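Local coordinates for protein ATP-dependent DNA ligase (Mycobacterium tuberculosis, PDB 6NHX) that seals breaks in double-stranded DNA at the expense of ATP and, together with Ku, repairs double-strand breaks by non-homologous end joining, at residues A23-E29 against L145-G150; A108-L114 against R127-L131; F5-P10 against R47-R51; D69-V75 against L134-S139. The protein carries 1 engineered substitution. One frame throughout, in Å; residues are numbered along the deposited sequence.

Contact 1: residues A23-E29 against L145-G150; sequences ASQWAFE and LLPGDG. With ATP (adenosine-5'-triphosphate), chain B.
Phe28 lies across the loop 145-150, its ring laid over the turn that opens into helix 150-160. With CG anti to the carbonyl carbon (chi1 -58°), the side chain leaves strand 26-31 and reaches that loop atom by atom. CB rests against Leu146 CB at 4.1 Å, one apolar methylene on another. Further out, the edge formed by CD2 and CE2 meets Gly148 O, with CE2 at 3.4 Å from that oxygen and near the plane of the ring. At the far end CZ and CE1 lie over Gly150, whose CA stands 3.8 Å from the ring centroid in a CH-pi contact. Glycine suits this place because its bare CA can settle on the ring face; Trp26 C lies toward the rim of the opposite face. The main chain of Phe28 also takes part: Leu146 N donates to Phe28 O at 2.8 Å, almost straight. At the other end Asp149 OD2 accepts from Ala23 N at 2.6 Å, on the anti side of the carboxylate. Leu145 CD2 crosses the Glu29 side chain obliquely and touches its CG at 3.6 Å; Glu29 OE2 accepts from N6 of ATP at 2.8 Å, while OE1 is held by Tyr124 and Lys168. The chemistry implies a loop anchored by one backbone-to-backbone bond, one backbone-to-carboxylate bond and apolar cover, beside a carboxylate that reads the adenine amino group.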
# COMPACT_ATOMS: atom_id res chain seq x y z
N ALA A 23 -13.57 -19.92 7.52
CA ALA A 23 -14.10 -19.69 6.18
C ALA A 23 -15.62 -19.60 6.16
O ALA A 23 -16.18 -18.97 5.26
CB ALA A 23 -13.62 -20.78 5.23
N SER A 24 -16.31 -20.21 7.13
CA SER A 24 -17.77 -20.15 7.11
C SER A 24 -18.27 -18.71 7.24
O SER A 24 -19.30 -18.36 6.65
CB SER A 24 -18.35 -21.03 8.21
OG SER A 24 -17.76 -20.73 9.46
N GLN A 25 -17.56 -17.87 7.99
CA GLN A 25 -17.96 -16.48 8.15
C GLN A 25 -17.10 -15.48 7.40
O GLN A 25 -17.55 -14.34 7.21
CB GLN A 25 -18.00 -16.10 9.64
CG GLN A 25 -19.22 -16.62 10.37
CD GLN A 25 -18.96 -17.94 11.07
OE1 GLN A 25 -19.71 -18.90 10.90
NE2 GLN A 25 -17.90 -18.00 11.86
N TRP A 26 -15.90 -15.86 6.94
CA TRP A 26 -14.94 -14.89 6.44
C TRP A 26 -14.40 -15.31 5.08
O TRP A 26 -14.08 -16.49 4.88
CB TRP A 26 -13.75 -14.75 7.41
CG TRP A 26 -14.10 -14.16 8.71
CD1 TRP A 26 -14.58 -14.81 9.79
CD2 TRP A 26 -14.03 -12.77 9.06
NE1 TRP A 26 -14.80 -13.94 10.81
CE2 TRP A 26 -14.46 -12.67 10.40
CE3 TRP A 26 -13.61 -11.62 8.40
CZ2 TRP A 26 -14.50 -11.46 11.08
CZ3 TRP A 26 -13.66 -10.42 9.07
CH2 TRP A 26 -14.09 -10.34 10.40
N ALA A 27 -14.27 -14.34 4.19
CA ALA A 27 -13.53 -14.49 2.94
C ALA A 27 -12.15 -13.88 3.14
O ALA A 27 -11.98 -12.96 3.95
CB ALA A 27 -14.26 -13.78 1.80
N PHE A 28 -11.16 -14.39 2.40
CA PHE A 28 -9.78 -13.95 2.56
C PHE A 28 -9.22 -13.50 1.22
O PHE A 28 -9.31 -14.24 0.23
CB PHE A 28 -8.94 -15.08 3.15
CG PHE A 28 -9.45 -15.55 4.47
CD1 PHE A 28 -9.32 -14.76 5.60
CD2 PHE A 28 -10.12 -16.76 4.57
CE1 PHE A 28 -9.83 -15.18 6.81
CE2 PHE A 28 -10.64 -17.17 5.78
CZ PHE A 28 -10.48 -16.39 6.90
N GLU A 29 -8.69 -12.29 1.20
CA GLU A 29 -8.07 -11.73 0.00
C GLU A 29 -6.60 -11.45 0.26
O GLU A 29 -6.20 -11.21 1.41
CB GLU A 29 -8.73 -10.39 -0.34
CG GLU A 29 -10.17 -10.46 -0.83
CD GLU A 29 -10.70 -9.10 -1.26
OE1 GLU A 29 -11.92 -8.90 -1.15
OE2 GLU A 29 -9.90 -8.25 -1.68
N LEU A 145 -10.28 -15.13 -4.40
CA LEU A 145 -10.16 -15.29 -2.96
C LEU A 145 -9.18 -16.41 -2.64
O LEU A 145 -8.94 -17.32 -3.44
CB LEU A 145 -11.52 -15.64 -2.37
CG LEU A 145 -12.63 -14.61 -2.55
CD1 LEU A 145 -13.91 -15.08 -1.87
CD2 LEU A 145 -12.19 -13.27 -1.98
N LEU A 146 -8.61 -16.34 -1.44
CA LEU A 146 -7.73 -17.38 -0.94
C LEU A 146 -8.57 -18.47 -0.29
O LEU A 146 -9.44 -18.16 0.53
CB LEU A 146 -6.76 -16.78 0.09
CG LEU A 146 -5.69 -15.83 -0.45
CD1 LEU A 146 -5.17 -14.85 0.59
CD2 LEU A 146 -4.54 -16.64 -1.00
N PRO A 147 -8.37 -19.73 -0.63
CA PRO A 147 -9.17 -20.79 -0.02
C PRO A 147 -8.73 -21.08 1.41
O PRO A 147 -7.65 -20.71 1.86
CB PRO A 147 -8.90 -22.00 -0.92
CG PRO A 147 -7.56 -21.75 -1.49
CD PRO A 147 -7.47 -20.25 -1.67
N GLY A 148 -9.64 -21.74 2.13
CA GLY A 148 -9.35 -22.21 3.47
C GLY A 148 -9.80 -21.26 4.56
O GLY A 148 -10.41 -20.21 4.33
N ASP A 149 -9.47 -21.66 5.78
CA ASP A 149 -9.66 -20.80 6.94
C ASP A 149 -8.51 -19.79 7.01
O ASP A 149 -7.63 -19.75 6.14
CB ASP A 149 -9.80 -21.65 8.20
CG ASP A 149 -11.06 -22.52 8.18
OD1 ASP A 149 -10.99 -23.71 8.57
OD2 ASP A 149 -12.13 -22.03 7.76
N GLY A 150 -8.51 -18.94 8.04
CA GLY A 150 -7.59 -17.81 8.05
C GLY A 150 -6.13 -18.22 8.04
O GLY A 150 -5.30 -17.60 7.36
PG ATP B . -4.74 2.40 6.04
O1G ATP B . -5.49 1.16 6.49
O2G ATP B . -5.10 3.68 6.78
O3G ATP B . -4.74 2.57 4.53
PB ATP B . -1.91 1.75 5.60
O1B ATP B . -0.70 1.72 6.49
O2B ATP B . -1.90 2.51 4.29
O3B ATP B . -3.19 2.18 6.49
PA ATP B . -1.75 -1.15 5.68
O1A ATP B . -1.77 -1.22 7.18
O2A ATP B . -0.53 -1.34 4.83
O3A ATP B . -2.39 0.26 5.28
O5' ATP B . -3.00 -2.00 5.11
C5' ATP B . -3.08 -2.32 3.72
C4' ATP B . -3.68 -1.16 2.91
O4' ATP B . -3.92 -1.65 1.60
C3' ATP B . -5.01 -0.67 3.44
O3' ATP B . -5.20 0.68 3.01
C2' ATP B . -5.96 -1.55 2.70
O2' ATP B . -7.28 -1.00 2.62
C1' ATP B . -5.32 -1.66 1.32
N9 ATP B . -5.58 -2.96 0.68
C8 ATP B . -4.66 -3.74 0.05
N7 ATP B . -5.25 -4.86 -0.46
C5 ATP B . -6.56 -4.77 -0.17
C6 ATP B . -7.73 -5.61 -0.40
N6 ATP B . -7.60 -6.79 -1.02
N1 ATP B . -8.91 -5.18 0.06
C2 ATP B . -9.06 -4.01 0.71
N3 ATP B . -8.02 -3.19 0.97
C4 ATP B . -6.78 -3.53 0.57
O HOH W 1 -15.02 -22.64 7.96
O HOH W 2 -12.97 -18.28 3.12
O HOH W 3 -11.72 -16.88 1.02

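Contact 2: residues A108-L114 against R127-L131; sequences AFDLLYL and RRKLL. With ATP (adenosine-5'-triphosphate), chain B.
Asp110 and Leu111 face Arg127 and Leu131 where strand 108-114 runs across helix 127-131 at 102°, the axes approaching to 7.3 Å. Arg127 takes hold of the Asp110 carboxylate side-on: NE reaches OD1 at 2.7 Å, and NH2 reaches OD2 at 2.8 Å on its syn lone pair. Arginine suits the place because the two flat groups are nearly coplanar, 26° apart, which lets each nitrogen meet its own oxygen. OD1 also accepts from Leu111 N, which fixes the carboxylate further, and Arg127 NH1 is held by Thr122 O and Ser172 O. Leucines suit the buried strand-helix interface: Leu111 CD2 touches Leu130 CB at 3.7 Å, their side chains at about a right angle, and Leu131 CD2 lies against the Phe109 backbone. Phe109 itself turns its ring the other way. Its CG sits in the crowded position between backbone N and carbonyl carbon (chi1 49°), and the ring lies flat against the adenine, ATP N1 over its centre and CE2 3.3 Å from ATP C6. A water joins Ala108 O to Arg128 NH1, while Arg128 NH2 bonds to Pro143 O. Strand 105-114 has a classic beta bulge at Phe109 and Asp110, opposite Asp78 of strand 74-82, and helix 124-136 packs across this sheet.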
# COMPACT_ATOMS: atom_id res chain seq x y z
N ALA A 108 -9.31 -5.01 -9.02
CA ALA A 108 -10.59 -4.74 -8.39
C ALA A 108 -10.88 -5.78 -7.32
O ALA A 108 -10.65 -6.98 -7.51
CB ALA A 108 -11.70 -4.79 -9.44
N PHE A 109 -11.43 -5.31 -6.20
CA PHE A 109 -11.86 -6.21 -5.13
C PHE A 109 -13.25 -5.93 -4.57
O PHE A 109 -13.70 -6.67 -3.69
CB PHE A 109 -10.81 -6.37 -4.01
CG PHE A 109 -10.25 -5.07 -3.47
CD1 PHE A 109 -11.07 -4.15 -2.82
CD2 PHE A 109 -8.87 -4.81 -3.55
CE1 PHE A 109 -10.54 -2.96 -2.29
CE2 PHE A 109 -8.34 -3.63 -3.03
CZ PHE A 109 -9.17 -2.71 -2.40
N ASP A 110 -13.94 -4.91 -5.08
CA ASP A 110 -15.34 -4.75 -4.70
C ASP A 110 -16.10 -4.13 -5.86
O ASP A 110 -15.53 -3.52 -6.77
CB ASP A 110 -15.54 -3.96 -3.40
CG ASP A 110 -16.60 -4.59 -2.51
OD1 ASP A 110 -17.61 -5.09 -3.07
OD2 ASP A 110 -16.43 -4.59 -1.26
N LEU A 111 -17.42 -4.31 -5.81
CA LEU A 111 -18.35 -3.79 -6.80
C LEU A 111 -19.43 -3.07 -6.02
O LEU A 111 -20.12 -3.70 -5.20
CB LEU A 111 -18.95 -4.93 -7.62
CG LEU A 111 -19.97 -4.54 -8.69
CD1 LEU A 111 -19.31 -3.71 -9.80
CD2 LEU A 111 -20.61 -5.78 -9.28
N LEU A 112 -19.54 -1.76 -6.21
CA LEU A 112 -20.45 -0.95 -5.41
C LEU A 112 -21.70 -0.52 -6.15
O LEU A 112 -22.66 -0.08 -5.51
CB LEU A 112 -19.74 0.31 -4.89
CG LEU A 112 -18.39 0.07 -4.19
CD1 LEU A 112 -17.86 1.36 -3.60
CD2 LEU A 112 -18.50 -1.03 -3.13
N TYR A 113 -21.70 -0.62 -7.47
CA TYR A 113 -22.84 -0.24 -8.28
C TYR A 113 -22.70 -0.97 -9.60
O TYR A 113 -21.60 -1.04 -10.16
CB TYR A 113 -22.84 1.28 -8.50
CG TYR A 113 -23.95 1.78 -9.39
CD1 TYR A 113 -23.83 1.79 -10.78
CD2 TYR A 113 -25.13 2.29 -8.84
CE1 TYR A 113 -24.83 2.25 -11.57
CE2 TYR A 113 -26.14 2.76 -9.64
CZ TYR A 113 -25.99 2.73 -11.01
OH TYR A 113 -26.96 3.20 -11.85
N LEU A 114 -23.81 -1.52 -10.08
CA LEU A 114 -23.80 -2.26 -11.34
C LEU A 114 -25.12 -2.00 -12.06
O LEU A 114 -26.17 -2.48 -11.62
CB LEU A 114 -23.61 -3.75 -11.06
CG LEU A 114 -23.76 -4.73 -12.22
CD1 LEU A 114 -22.68 -4.48 -13.23
CD2 LEU A 114 -23.69 -6.16 -11.72
N ARG A 127 -21.85 -9.39 -3.47
CA ARG A 127 -21.13 -8.43 -4.31
C ARG A 127 -19.98 -9.12 -5.04
O ARG A 127 -19.73 -8.84 -6.22
CB ARG A 127 -20.59 -7.26 -3.48
CG ARG A 127 -21.63 -6.52 -2.64
CD ARG A 127 -21.11 -5.15 -2.20
NE ARG A 127 -19.83 -5.23 -1.46
CZ ARG A 127 -19.70 -5.40 -0.15
NH1 ARG A 127 -20.77 -5.56 0.62
NH2 ARG A 127 -18.49 -5.44 0.39
N ARG A 128 -19.28 -10.03 -4.36
CA ARG A 128 -18.15 -10.72 -4.96
C ARG A 128 -18.59 -11.57 -6.15
O ARG A 128 -17.94 -11.57 -7.19
CB ARG A 128 -17.46 -11.60 -3.91
CG ARG A 128 -16.51 -10.87 -3.01
CD ARG A 128 -15.27 -10.30 -3.72
NE ARG A 128 -14.53 -11.28 -4.50
CZ ARG A 128 -13.25 -11.15 -4.85
NH1 ARG A 128 -12.56 -10.08 -4.47
NH2 ARG A 128 -12.67 -12.08 -5.60
N LYS A 129 -19.69 -12.31 -6.00
CA LYS A 129 -20.17 -13.13 -7.11
C LYS A 129 -20.53 -12.27 -8.30
O LYS A 129 -20.23 -12.62 -9.45
CB LYS A 129 -21.35 -14.00 -6.67
CG LYS A 129 -20.97 -15.05 -5.63
CD LYS A 129 -21.11 -16.47 -6.16
CE LYS A 129 -20.49 -17.47 -5.20
NZ LYS A 129 -19.00 -17.52 -5.32
N LEU A 130 -21.14 -11.10 -8.05
CA LEU A 130 -21.45 -10.20 -9.16
C LEU A 130 -20.18 -9.66 -9.81
O LEU A 130 -20.10 -9.55 -11.04
CB LEU A 130 -22.30 -9.04 -8.67
CG LEU A 130 -23.71 -9.35 -8.22
CD1 LEU A 130 -24.33 -8.08 -7.66
CD2 LEU A 130 -24.54 -9.88 -9.38
N LEU A 131 -19.18 -9.31 -8.99
CA LEU A 131 -17.92 -8.83 -9.53
C LEU A 131 -17.22 -9.90 -10.36
O LEU A 131 -16.71 -9.62 -11.45
CB LEU A 131 -17.04 -8.40 -8.36
CG LEU A 131 -15.61 -7.94 -8.66
CD1 LEU A 131 -15.64 -6.70 -9.56
CD2 LEU A 131 -14.86 -7.70 -7.36
PG ATP B . -4.74 2.40 6.04
O1G ATP B . -5.49 1.16 6.49
O2G ATP B . -5.10 3.68 6.78
O3G ATP B . -4.74 2.57 4.53
PB ATP B . -1.91 1.75 5.60
O1B ATP B . -0.70 1.72 6.49
O2B ATP B . -1.90 2.51 4.29
O3B ATP B . -3.19 2.18 6.49
PA ATP B . -1.75 -1.15 5.68
O1A ATP B . -1.77 -1.22 7.18
O2A ATP B . -0.53 -1.34 4.83
O3A ATP B . -2.39 0.26 5.28
O5' ATP B . -3.00 -2.00 5.11
C5' ATP B . -3.08 -2.32 3.72
C4' ATP B . -3.68 -1.16 2.91
O4' ATP B . -3.92 -1.65 1.60
C3' ATP B . -5.01 -0.67 3.44
O3' ATP B . -5.20 0.68 3.01
C2' ATP B . -5.96 -1.55 2.70
O2' ATP B . -7.28 -1.00 2.62
C1' ATP B . -5.32 -1.66 1.32
N9 ATP B . -5.58 -2.96 0.68
C8 ATP B . -4.66 -3.74 0.05
N7 ATP B . -5.25 -4.86 -0.46
C5 ATP B . -6.56 -4.77 -0.17
C6 ATP B . -7.73 -5.61 -0.40
N6 ATP B . -7.60 -6.79 -1.02
N1 ATP B . -8.91 -5.18 0.06
C2 ATP B . -9.06 -4.01 0.71
N3 ATP B . -8.02 -3.19 0.97
C4 ATP B . -6.78 -3.53 0.57
O HOH W 4 -10.20 -9.23 -5.89

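Contact 3: residues F5-P10 against R47-R51; sequences FDNLAP and RLRSR. With ATP (adenosine-5'-triphosphate), chain B.
Arg49 lies between Phe5 and the carbonyl of Leu8, its aliphatic part on the ring and its guanidinium on the backbone. The Phe5 and Arg49 side chains slide past each other in opposite directions, with ring and guanidinium planes 75° apart. The methylene does the touching: CD stands 3.7 Å from the Phe5 ring centroid, over one face. Arginine suits this place because its long chain can cover an aromatic ring and still carry a charged end further on. A bend at chi3 (72°) brings that end to Leu8 O, which accepts from both NE at 2.9 Å and NH2 at 3.1 Å. The NE bond falls on a lone pair in the carbonyl plane, whereas NH2 comes from above it. One face of the guanidinium also lies over the peptide of Asp6. Arg47 is held chiefly by a salt bridge from NH1 to Glu40 of strand 35-42, and its NH2 adds Asp6 OD1 at 2.9 Å; here carboxylate and guanidinium stand 89° apart, consistent with a grip on OD1 alone. A water links Asp6 OD1 to Arg49 NH1. Pro10 packs on the backbone of Arg51, with CD 3.8 Å from Arg51 O. The Arg51 side chain runs on to ATP, NH1 meeting O3G at 2.8 Å and NH2 meeting O2G. Arg51 on the gamma phosphate, with Arg179, which also bonds to ATP, close by, belongs to the ATP site of the ligase's nucleotidyltransferase domain.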
# COMPACT_ATOMS: atom_id res chain seq x y z
N PHE A 5 -21.39 8.41 -6.80
CA PHE A 5 -19.95 8.17 -6.86
C PHE A 5 -19.17 9.35 -6.30
O PHE A 5 -18.15 9.17 -5.62
CB PHE A 5 -19.55 7.90 -8.31
CG PHE A 5 -18.07 7.68 -8.51
CD1 PHE A 5 -17.45 6.53 -8.06
CD2 PHE A 5 -17.30 8.65 -9.14
CE1 PHE A 5 -16.10 6.33 -8.24
CE2 PHE A 5 -15.94 8.46 -9.32
CZ PHE A 5 -15.34 7.30 -8.88
N ASP A 6 -19.63 10.58 -6.55
CA ASP A 6 -18.88 11.77 -6.18
C ASP A 6 -18.93 12.09 -4.70
O ASP A 6 -18.32 13.07 -4.27
CB ASP A 6 -19.37 12.97 -7.00
CG ASP A 6 -18.90 12.92 -8.44
OD1 ASP A 6 -17.86 12.28 -8.71
OD2 ASP A 6 -19.58 13.50 -9.30
N ASN A 7 -19.64 11.29 -3.90
CA ASN A 7 -19.59 11.40 -2.44
C ASN A 7 -18.88 10.22 -1.79
O ASN A 7 -18.81 10.16 -0.56
CB ASN A 7 -21.01 11.50 -1.87
CG ASN A 7 -21.62 12.87 -2.07
OD1 ASN A 7 -21.01 13.75 -2.68
ND2 ASN A 7 -22.83 13.06 -1.55
N LEU A 8 -18.33 9.31 -2.58
CA LEU A 8 -17.87 8.02 -2.08
C LEU A 8 -16.44 8.10 -1.57
O LEU A 8 -15.57 8.72 -2.19
CB LEU A 8 -17.91 7.00 -3.21
CG LEU A 8 -19.18 6.21 -3.45
CD1 LEU A 8 -18.86 5.07 -4.40
CD2 LEU A 8 -19.73 5.68 -2.13
N ALA A 9 -16.19 7.43 -0.45
CA ALA A 9 -14.87 7.21 0.11
C ALA A 9 -14.71 5.74 0.44
O ALA A 9 -15.69 5.06 0.76
CB ALA A 9 -14.66 8.05 1.38
N PRO A 10 -13.49 5.21 0.36
CA PRO A 10 -13.30 3.77 0.55
C PRO A 10 -13.54 3.33 1.99
O PRO A 10 -13.29 4.07 2.95
CB PRO A 10 -11.84 3.54 0.16
CG PRO A 10 -11.41 4.79 -0.56
CD PRO A 10 -12.24 5.90 0.01
N ARG A 47 -13.61 7.40 -14.50
CA ARG A 47 -13.29 8.46 -13.56
C ARG A 47 -12.80 7.83 -12.27
O ARG A 47 -13.24 6.74 -11.88
CB ARG A 47 -14.50 9.35 -13.27
CG ARG A 47 -15.03 10.02 -14.52
CD ARG A 47 -16.32 10.76 -14.27
NE ARG A 47 -16.17 11.82 -13.28
CZ ARG A 47 -16.87 11.88 -12.16
NH1 ARG A 47 -17.75 10.93 -11.87
NH2 ARG A 47 -16.69 12.89 -11.32
N LEU A 48 -11.87 8.52 -11.59
CA LEU A 48 -11.13 7.94 -10.48
C LEU A 48 -11.20 8.83 -9.24
O LEU A 48 -11.10 10.06 -9.34
CB LEU A 48 -9.67 7.73 -10.86
CG LEU A 48 -9.41 6.93 -12.13
CD1 LEU A 48 -7.92 6.95 -12.46
CD2 LEU A 48 -9.89 5.49 -11.99
N ARG A 49 -11.34 8.20 -8.08
CA ARG A 49 -11.29 8.90 -6.80
C ARG A 49 -10.24 8.23 -5.92
O ARG A 49 -10.21 7.00 -5.82
CB ARG A 49 -12.65 8.86 -6.10
CG ARG A 49 -13.65 9.81 -6.70
CD ARG A 49 -15.05 9.59 -6.13
NE ARG A 49 -15.14 10.05 -4.74
CZ ARG A 49 -15.32 11.32 -4.39
NH1 ARG A 49 -15.44 12.26 -5.32
NH2 ARG A 49 -15.39 11.64 -3.11
N SER A 50 -9.39 9.04 -5.31
CA SER A 50 -8.37 8.52 -4.41
C SER A 50 -8.97 8.30 -3.03
O SER A 50 -10.14 8.60 -2.77
CB SER A 50 -7.20 9.49 -4.33
OG SER A 50 -7.60 10.72 -3.75
N ARG A 51 -8.15 7.78 -2.12
CA ARG A 51 -8.62 7.54 -0.76
C ARG A 51 -9.06 8.84 -0.08
O ARG A 51 -9.98 8.82 0.75
CB ARG A 51 -7.54 6.82 0.04
CG ARG A 51 -7.97 6.43 1.44
CD ARG A 51 -7.11 7.16 2.42
NE ARG A 51 -7.31 6.75 3.80
CZ ARG A 51 -6.79 5.65 4.34
NH1 ARG A 51 -6.07 4.81 3.62
NH2 ARG A 51 -7.00 5.40 5.63
PG ATP B . -4.74 2.40 6.04
O1G ATP B . -5.49 1.16 6.49
O2G ATP B . -5.10 3.68 6.78
O3G ATP B . -4.74 2.57 4.53
PB ATP B . -1.91 1.75 5.60
O1B ATP B . -0.70 1.72 6.49
O2B ATP B . -1.90 2.51 4.29
O3B ATP B . -3.19 2.18 6.49
PA ATP B . -1.75 -1.15 5.68
O1A ATP B . -1.77 -1.22 7.18
O2A ATP B . -0.53 -1.34 4.83
O3A ATP B . -2.39 0.26 5.28
O5' ATP B . -3.00 -2.00 5.11
C5' ATP B . -3.08 -2.32 3.72
C4' ATP B . -3.68 -1.16 2.91
O4' ATP B . -3.92 -1.65 1.60
C3' ATP B . -5.01 -0.67 3.44
O3' ATP B . -5.20 0.68 3.01
C2' ATP B . -5.96 -1.55 2.70
O2' ATP B . -7.28 -1.00 2.62
C1' ATP B . -5.32 -1.66 1.32
N9 ATP B . -5.58 -2.96 0.68
C8 ATP B . -4.66 -3.74 0.05
N7 ATP B . -5.25 -4.86 -0.46
C5 ATP B . -6.56 -4.77 -0.17
C6 ATP B . -7.73 -5.61 -0.40
N6 ATP B . -7.60 -6.79 -1.02
N1 ATP B . -8.91 -5.18 0.06
C2 ATP B . -9.06 -4.01 0.71
N3 ATP B . -8.02 -3.19 0.97
C4 ATP B . -6.78 -3.53 0.57
O HOH W 5 -15.25 12.10 -8.34
O HOH W 6 -12.86 8.89 -1.70

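Contact 4: residues D69-V75 against L134-S139; sequences DLADHHV and LANATS
Leu134 sets its CG opposite the backbone N (chi1 179°), and His73 turns its ring to the side of its own N (chi1 -72°), which brings the CD1 methyl over the imidazole face. Leu134 CD1 stands 3.9 Å from the ring centroid and close to its normal, a CH-pi contact. Histidine serves both needs here: a flat surface for the leucine, and ND1 to bond with Asp115 OD1. The fork of leucine lets one residue meet several partners: CD1 also touches Leu70 CD2 at 3.9 Å, while CD2 meets Val75 CG1 at the same distance. Leu70 CD2 goes on to touch Thr138 CG2 at 3.6 Å, the two side chains crossing at about a right angle. Thr138 suits a helix end because its two branches differ: OG1 bonds back to Leu134 O at 2.9 Å, from above the carbonyl plane, and CG2 stays in the apolar cluster. On the outer side Asp69, poorly ordered, lies beside Thr138 and Ser139. The type I turn from Leu70 to His73 leads into strand 74-82, and the contact sets that turn and the first part of the strand against the C-terminal end of helix 124-136, with Leu70 and Val75 also touching Ala41 of strand 35-42.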
# COMPACT_ATOMS: atom_id res chain seq x y z
N ASP A 69 -13.55 -2.03 -22.47
CA ASP A 69 -14.20 -3.34 -22.50
C ASP A 69 -15.57 -3.31 -21.83
O ASP A 69 -16.38 -4.21 -22.07
CB ASP A 69 -13.31 -4.35 -21.78
CG ASP A 69 -13.50 -5.77 -22.28
OD1 ASP A 69 -14.62 -6.30 -22.17
OD2 ASP A 69 -12.52 -6.36 -22.78
N LEU A 70 -15.83 -2.32 -20.98
CA LEU A 70 -17.07 -2.20 -20.23
C LEU A 70 -18.02 -1.18 -20.84
O LEU A 70 -18.84 -0.60 -20.12
CB LEU A 70 -16.78 -1.81 -18.78
CG LEU A 70 -15.95 -2.74 -17.90
CD1 LEU A 70 -15.51 -1.98 -16.66
CD2 LEU A 70 -16.77 -3.95 -17.52
N ALA A 71 -17.93 -0.96 -22.15
CA ALA A 71 -18.55 0.22 -22.75
C ALA A 71 -20.06 0.25 -22.56
O ALA A 71 -20.65 1.33 -22.50
CB ALA A 71 -18.18 0.33 -24.23
N ASP A 72 -20.70 -0.92 -22.46
CA ASP A 72 -22.15 -0.97 -22.28
C ASP A 72 -22.57 -0.91 -20.82
O ASP A 72 -23.76 -0.76 -20.54
CB ASP A 72 -22.74 -2.23 -22.92
CG ASP A 72 -22.27 -2.45 -24.35
OD1 ASP A 72 -21.65 -3.50 -24.62
OD2 ASP A 72 -22.51 -1.57 -25.20
N HIS A 73 -21.63 -1.02 -19.89
CA HIS A 73 -21.93 -1.08 -18.47
C HIS A 73 -21.76 0.28 -17.80
O HIS A 73 -21.01 1.15 -18.25
CB HIS A 73 -20.99 -2.07 -17.76
CG HIS A 73 -21.26 -3.51 -18.08
ND1 HIS A 73 -22.38 -4.18 -17.62
CD2 HIS A 73 -20.55 -4.41 -18.79
CE1 HIS A 73 -22.34 -5.43 -18.04
NE2 HIS A 73 -21.24 -5.60 -18.75
N HIS A 74 -22.45 0.44 -16.67
CA HIS A 74 -22.19 1.54 -15.74
C HIS A 74 -21.87 0.89 -14.40
O HIS A 74 -22.75 0.29 -13.78
CB HIS A 74 -23.39 2.46 -15.64
CG HIS A 74 -23.24 3.54 -14.61
ND1 HIS A 74 -24.29 4.34 -14.22
CD2 HIS A 74 -22.16 3.96 -13.90
CE1 HIS A 74 -23.87 5.20 -13.30
NE2 HIS A 74 -22.59 4.98 -13.09
N VAL A 75 -20.60 0.98 -13.98
CA VAL A 75 -20.18 0.31 -12.75
C VAL A 75 -19.35 1.25 -11.88
O VAL A 75 -18.72 2.20 -12.36
CB VAL A 75 -19.39 -1.00 -12.99
CG1 VAL A 75 -20.25 -2.03 -13.70
CG2 VAL A 75 -18.10 -0.72 -13.75
N LEU A 134 -18.90 -10.24 -13.72
CA LEU A 134 -18.53 -9.11 -14.56
C LEU A 134 -17.13 -9.28 -15.12
O LEU A 134 -16.89 -9.06 -16.32
CB LEU A 134 -18.63 -7.82 -13.75
CG LEU A 134 -18.26 -6.53 -14.50
CD1 LEU A 134 -19.21 -6.30 -15.67
CD2 LEU A 134 -18.25 -5.32 -13.57
N ALA A 135 -16.19 -9.70 -14.28
CA ALA A 135 -14.81 -9.82 -14.72
C ALA A 135 -14.61 -11.00 -15.66
O ALA A 135 -13.74 -10.93 -16.54
CB ALA A 135 -13.88 -9.98 -13.52
N ASN A 136 -15.35 -12.09 -15.47
CA ASN A 136 -15.22 -13.25 -16.34
C ASN A 136 -15.59 -12.92 -17.78
O ASN A 136 -15.18 -13.64 -18.69
CB ASN A 136 -16.14 -14.38 -15.87
CG ASN A 136 -15.69 -15.01 -14.57
OD1 ASN A 136 -14.54 -14.89 -14.16
ND2 ASN A 136 -16.63 -15.69 -13.90
N ALA A 137 -16.38 -11.87 -17.99
CA ALA A 137 -16.84 -11.50 -19.32
C ALA A 137 -16.07 -10.31 -19.90
O ALA A 137 -16.36 -9.92 -21.04
CB ALA A 137 -18.33 -11.18 -19.28
N THR A 138 -15.12 -9.73 -19.17
CA THR A 138 -14.44 -8.52 -19.60
C THR A 138 -12.94 -8.65 -19.32
O THR A 138 -12.45 -9.73 -18.96
CB THR A 138 -15.02 -7.29 -18.89
OG1 THR A 138 -14.76 -7.41 -17.49
CG2 THR A 138 -16.52 -7.17 -19.13
N SER A 139 -12.22 -7.53 -19.45
CA SER A 139 -10.79 -7.42 -19.18
C SER A 139 -10.49 -6.93 -17.77
O SER A 139 -9.32 -6.74 -17.41
CB SER A 139 -10.15 -6.44 -20.17
OG SER A 139 -10.56 -5.11 -19.87

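Contact 2 is the buried one, while contacts 1, 3 and 4 are partly buried and reach the surface. Contacts 2 and 4 share helix 124-136 and neighbouring strands 105-114 and 74-82, and Leu114 packs on Val75 between them. Contact 3 uses the far edge of the same antiparallel sheet and meets contact 2 through Leu8 and Leu112; contact 1 joins a loop to the edge strand 26-31 of a separate, mixed sheet but touches contact 2 through Glu29, Phe109 and Arg128. The chemistry follows position: contacts 1, 2 and 3 reach ATP at its amino group, adenine face and gamma phosphate respectively, whereas contact 4, away from the site, is mainly apolar.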